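Local structure of agmatinase (Deinococcus radiodurans, 1WOG) at residues A144-T149 against V179-L184; V228-F233 against V273-N278. The protein probably hydrolyses agmatine to putrescine and urea, as an arginase-family enzyme that binds two manganese ions in each subunit. One frame throughout, in Å; residues are numbered along the deposited sequence.

Contact 1 (A144-T149 against V179-L184); sequences AHLDFT and VGLRGL. With MN (manganese (II) ion), chain H; MN (manganese (II) ion), chain G; 16D (hexane-1,6-diamine), chain I.
Ala144 O and Arg182 N make the backbone hydrogen bond between the two segments, 3.2 Å long with an angle of 161° at the hydrogen. The same carbonyl oxygen also takes a CA-H...O contact from Leu181, whose CA lies 3.4 Å from Ala144 O.

Arg182 then turns its side chain back over Ala144. From CG to NE it runs extended, and the CB of Ala144 sits over one face of the guanidinium, off-centre toward the rim, 3.7 Å from Arg182 NH1. The group's rotation is fixed by bonds from NH1 to Gly180 O at 3.0 Å and to Gly232 O, and from NH2 to Glu245 O.

This is the C-terminal edge of the parallel sheet of the arginase fold, where the loops after the strands carry the metal ligands. His145 binds one manganese through ND1 at 2.2 Å, and Asp147 the other through OD2 at 2.0 Å; Asp143, Asp229, Asp231 and His121 complete the pair. With CG beside the backbone N (chi1 -42°), the imidazole of His145 brings ND1 to its metal, and a hexane-1,6-diamine, modelled too close to Asp147 to be placed surely, passes over one face of the ring.

The apolar contact is made by branch ends: Leu146 CD1 meets Leu181 CD1 at 4.0 Å. Val191 and Ile201 also pack on Leu146, and Leu69 of a second subunit touches Leu181.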
# COMPACT_ATOMS: atom_id res chain seq x y z
N ALA A 144 0.82 25.18 8.13
CA ALA A 144 0.69 24.83 9.53
C ALA A 144 1.94 25.39 10.20
O ALA A 144 1.97 25.55 11.41
CB ALA A 144 0.64 23.32 9.70
N HIS A 145 2.96 25.68 9.40
CA HIS A 145 4.23 26.19 9.92
C HIS A 145 4.57 27.60 9.42
O HIS A 145 4.08 28.03 8.38
CB HIS A 145 5.37 25.22 9.54
CG HIS A 145 5.01 23.77 9.70
ND1 HIS A 145 4.48 23.02 8.68
CD2 HIS A 145 5.09 22.95 10.77
CE1 HIS A 145 4.25 21.79 9.11
NE2 HIS A 145 4.62 21.72 10.38
N LEU A 146 5.43 28.31 10.16
CA LEU A 146 5.79 29.68 9.78
C LEU A 146 6.85 29.76 8.68
O LEU A 146 6.75 30.60 7.79
CB LEU A 146 6.26 30.46 11.02
CG LEU A 146 6.49 31.96 10.83
CD1 LEU A 146 5.18 32.65 10.46
CD2 LEU A 146 7.04 32.56 12.12
N ASP A 147 7.85 28.89 8.74
CA ASP A 147 8.93 28.87 7.75
C ASP A 147 9.68 30.20 7.64
O ASP A 147 9.99 30.67 6.54
CB ASP A 147 8.38 28.47 6.37
CG ASP A 147 7.85 27.05 6.34
OD1 ASP A 147 8.15 26.28 7.28
OD2 ASP A 147 7.16 26.68 5.38
N PHE A 148 9.98 30.79 8.79
CA PHE A 148 10.70 32.06 8.83
C PHE A 148 11.96 31.91 9.70
O PHE A 148 12.44 32.87 10.30
CB PHE A 148 9.81 33.17 9.40
CG PHE A 148 10.25 34.55 9.00
CD1 PHE A 148 10.23 34.94 7.67
CD2 PHE A 148 10.71 35.46 9.96
CE1 PHE A 148 10.67 36.21 7.28
CE2 PHE A 148 11.16 36.72 9.58
CZ PHE A 148 11.14 37.10 8.24
N THR A 149 12.47 30.68 9.75
CA THR A 149 13.66 30.38 10.55
C THR A 149 14.96 30.77 9.83
O THR A 149 15.06 30.66 8.61
CB THR A 149 13.70 28.87 10.89
OG1 THR A 149 12.67 28.58 11.84
CG2 THR A 149 15.06 28.47 11.47
N VAL A 179 -1.51 32.00 7.35
CA VAL A 179 -2.73 31.49 7.96
C VAL A 179 -2.74 29.98 8.11
O VAL A 179 -2.40 29.26 7.18
CB VAL A 179 -3.97 31.90 7.11
CG1 VAL A 179 -5.26 31.54 7.86
CG2 VAL A 179 -3.93 33.38 6.80
N GLY A 180 -3.14 29.50 9.29
CA GLY A 180 -3.21 28.07 9.55
C GLY A 180 -2.25 27.51 10.58
O GLY A 180 -2.30 26.32 10.89
N LEU A 181 -1.39 28.36 11.14
CA LEU A 181 -0.39 27.91 12.12
C LEU A 181 -0.97 27.14 13.30
O LEU A 181 -1.99 27.54 13.88
CB LEU A 181 0.43 29.09 12.64
CG LEU A 181 1.26 29.88 11.61
CD1 LEU A 181 2.21 30.81 12.35
CD2 LEU A 181 2.04 28.93 10.72
N ARG A 182 -0.31 26.05 13.65
CA ARG A 182 -0.72 25.19 14.76
C ARG A 182 0.41 24.21 15.06
O ARG A 182 1.30 23.99 14.23
CB ARG A 182 -1.99 24.41 14.39
CG ARG A 182 -1.86 23.53 13.15
CD ARG A 182 -3.23 23.05 12.67
NE ARG A 182 -3.14 22.07 11.60
CZ ARG A 182 -3.04 22.35 10.30
NH1 ARG A 182 -3.02 23.60 9.88
NH2 ARG A 182 -2.97 21.36 9.42
N GLY A 183 0.39 23.61 16.25
CA GLY A 183 1.43 22.66 16.60
C GLY A 183 2.05 22.98 17.94
O GLY A 183 1.97 24.12 18.41
N LEU A 184 2.67 21.99 18.57
CA LEU A 184 3.28 22.20 19.87
C LEU A 184 4.56 23.02 19.85
O LEU A 184 4.91 23.64 20.85
CB LEU A 184 3.60 20.85 20.53
CG LEU A 184 2.46 19.85 20.73
CD1 LEU A 184 3.04 18.61 21.39
CD2 LEU A 184 1.35 20.45 21.58
MN MN H . 4.10 23.33 6.51
MN MN G . 5.72 25.40 4.69
N1 16D I . 8.93 27.04 10.47
C1 16D I . 9.70 25.83 10.91
C2 16D I . 9.07 24.53 10.35
C3 16D I . 8.68 24.67 8.91
C4 16D I . 8.65 23.40 8.16
C5 16D I . 8.27 23.72 6.79
C6 16D I . 7.34 23.12 6.07
N2 16D I . 6.97 21.90 6.42

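Contact 2 (V228-F233 against V273-N278); sequences VDVDGF and VELAPN. With MN (manganese (II) ion), chain H; MN (manganese (II) ion), chain G; 16D (hexane-1,6-diamine), chain I.
Asp229 OD2 is gripped by both manganese ions, at 2.2 Å and 2.3 Å, and so bridges them, while Glu274 packs its aliphatic part against the same carboxylate. The other oxygen, OD1, accepts the backbone N of Asp231 at 2.8 Å on its anti side, 32° out of the carboxylate plane. This Asx turn helps hold the carboxylate's rotation at the head of the 3-10 segment 230-232, on which Asp231 chelates one of the two metals with both oxygens. Together they form the DxD pair of the site. Glu274 CB comes 3.3 Å from Asp229 OD1; its chain bends at chi2 (-66°), and OE2 is taken by His121 N and Asn159 ND2.

Two nearly straight backbone bonds flank Asp229 in a parallel bridge: Val273 N to Val228 O, 2.9 Å, and Val230 N to Val273 O, 3.1 Å. Farther along, Val230 CG1 lies 4.2 Å from Leu275 CB, and its CG2 lies against the Glu274 carbonyl.

Strands 223-229 and 266-273 are adjacent in the central sheet and end together here. Helix 284-302 covers Val228 and Val230 through Met289, and helix 51-59 covers Leu275 through Ala51 and Leu55.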
# COMPACT_ATOMS: atom_id res chain seq x y z
N VAL A 228 0.92 28.17 -1.14
CA VAL A 228 0.09 27.17 -0.50
C VAL A 228 0.86 25.90 -0.13
O VAL A 228 1.28 25.14 -1.01
CB VAL A 228 -1.11 26.78 -1.40
CG1 VAL A 228 -2.02 25.78 -0.68
CG2 VAL A 228 -1.89 28.03 -1.79
N ASP A 229 1.06 25.71 1.17
CA ASP A 229 1.72 24.52 1.69
C ASP A 229 0.54 23.61 2.02
O ASP A 229 -0.29 23.97 2.86
CB ASP A 229 2.49 24.86 2.97
CG ASP A 229 3.17 23.65 3.59
OD1 ASP A 229 2.65 22.52 3.44
OD2 ASP A 229 4.21 23.82 4.24
N VAL A 230 0.44 22.46 1.37
CA VAL A 230 -0.69 21.57 1.61
C VAL A 230 -0.89 21.15 3.07
O VAL A 230 -2.01 20.79 3.45
CB VAL A 230 -0.63 20.29 0.72
CG1 VAL A 230 -0.39 20.67 -0.73
CG2 VAL A 230 0.47 19.36 1.21
N ASP A 231 0.17 21.19 3.89
CA ASP A 231 -0.03 20.79 5.27
C ASP A 231 -0.81 21.82 6.09
O ASP A 231 -1.08 21.62 7.27
CB ASP A 231 1.29 20.38 5.98
CG ASP A 231 2.28 21.53 6.15
OD1 ASP A 231 1.87 22.69 6.36
OD2 ASP A 231 3.50 21.24 6.12
N GLY A 232 -1.19 22.91 5.43
CA GLY A 232 -2.00 23.91 6.10
C GLY A 232 -3.39 23.30 6.23
O GLY A 232 -4.15 23.61 7.14
N PHE A 233 -3.70 22.39 5.31
CA PHE A 233 -4.99 21.71 5.32
C PHE A 233 -4.98 20.57 6.32
O PHE A 233 -3.93 19.99 6.59
CB PHE A 233 -5.33 21.15 3.93
CG PHE A 233 -5.62 22.21 2.91
CD1 PHE A 233 -4.63 22.69 2.07
CD2 PHE A 233 -6.89 22.79 2.85
CE1 PHE A 233 -4.89 23.72 1.17
CE2 PHE A 233 -7.16 23.82 1.96
CZ PHE A 233 -6.15 24.29 1.11
N VAL A 273 3.15 23.73 -2.66
CA VAL A 273 4.27 22.93 -2.16
C VAL A 273 3.92 21.90 -1.08
O VAL A 273 2.82 21.88 -0.54
CB VAL A 273 5.36 23.85 -1.58
CG1 VAL A 273 5.83 24.84 -2.64
CG2 VAL A 273 4.82 24.60 -0.37
N GLU A 274 4.91 21.05 -0.80
CA GLU A 274 4.86 19.99 0.21
C GLU A 274 3.90 18.82 -0.03
O GLU A 274 3.65 18.02 0.86
CB GLU A 274 4.61 20.59 1.60
CG GLU A 274 5.72 21.53 2.12
CD GLU A 274 7.06 20.83 2.40
OE1 GLU A 274 7.13 19.58 2.34
OE2 GLU A 274 8.05 21.53 2.71
N LEU A 275 3.37 18.70 -1.25
CA LEU A 275 2.49 17.57 -1.54
C LEU A 275 3.42 16.35 -1.68
O LEU A 275 4.46 16.44 -2.34
CB LEU A 275 1.76 17.81 -2.86
CG LEU A 275 0.44 17.11 -3.20
CD1 LEU A 275 0.44 16.81 -4.70
CD2 LEU A 275 0.23 15.85 -2.41
N ALA A 276 3.05 15.24 -1.06
CA ALA A 276 3.82 13.99 -1.13
C ALA A 276 2.83 12.90 -1.53
O ALA A 276 2.21 12.27 -0.68
CB ALA A 276 4.45 13.66 0.24
N PRO A 277 2.68 12.66 -2.84
CA PRO A 277 1.77 11.65 -3.40
C PRO A 277 2.00 10.25 -2.84
O PRO A 277 1.06 9.48 -2.64
CB PRO A 277 2.05 11.69 -4.90
CG PRO A 277 2.63 13.06 -5.12
CD PRO A 277 3.50 13.27 -3.91
N ASN A 278 3.27 9.94 -2.60
CA ASN A 278 3.66 8.64 -2.09
C ASN A 278 3.11 8.36 -0.69
O ASN A 278 3.06 7.20 -0.27
CB ASN A 278 5.19 8.54 -2.07
CG ASN A 278 5.82 9.69 -1.31
OD1 ASN A 278 5.48 10.85 -1.53
ND2 ASN A 278 6.76 9.37 -0.42
MN MN H . 4.10 23.33 6.51
MN MN G . 5.72 25.40 4.69
N1 16D I . 8.93 27.04 10.47
C1 16D I . 9.70 25.83 10.91
C2 16D I . 9.07 24.53 10.35
C3 16D I . 8.68 24.67 8.91
C4 16D I . 8.65 23.40 8.16
C5 16D I . 8.27 23.72 6.79
C6 16D I . 7.34 23.12 6.07
N2 16D I . 6.97 21.90 6.42

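In the fold
Both contacts are largely buried and stand at the C-terminal edge of one parallel sheet, on the same two manganese ions and the same diamine. Contact 2 lies deeper, between adjacent strands, and true strand pairing carries it. Contact 1 is farther from the chain's centre and reaches a second subunit; a loop meets a strand end there, with one backbone bond supplemented by an arginine. Their metal chemistry differs too: 228-233 gives carboxylates alone, whereas 144-149 adds a histidine. The two are also tied directly, through that arginine and probably by a bond from Ala144 N to Asp231 OD1, so contact 1 may help to position a ligand of contact 2.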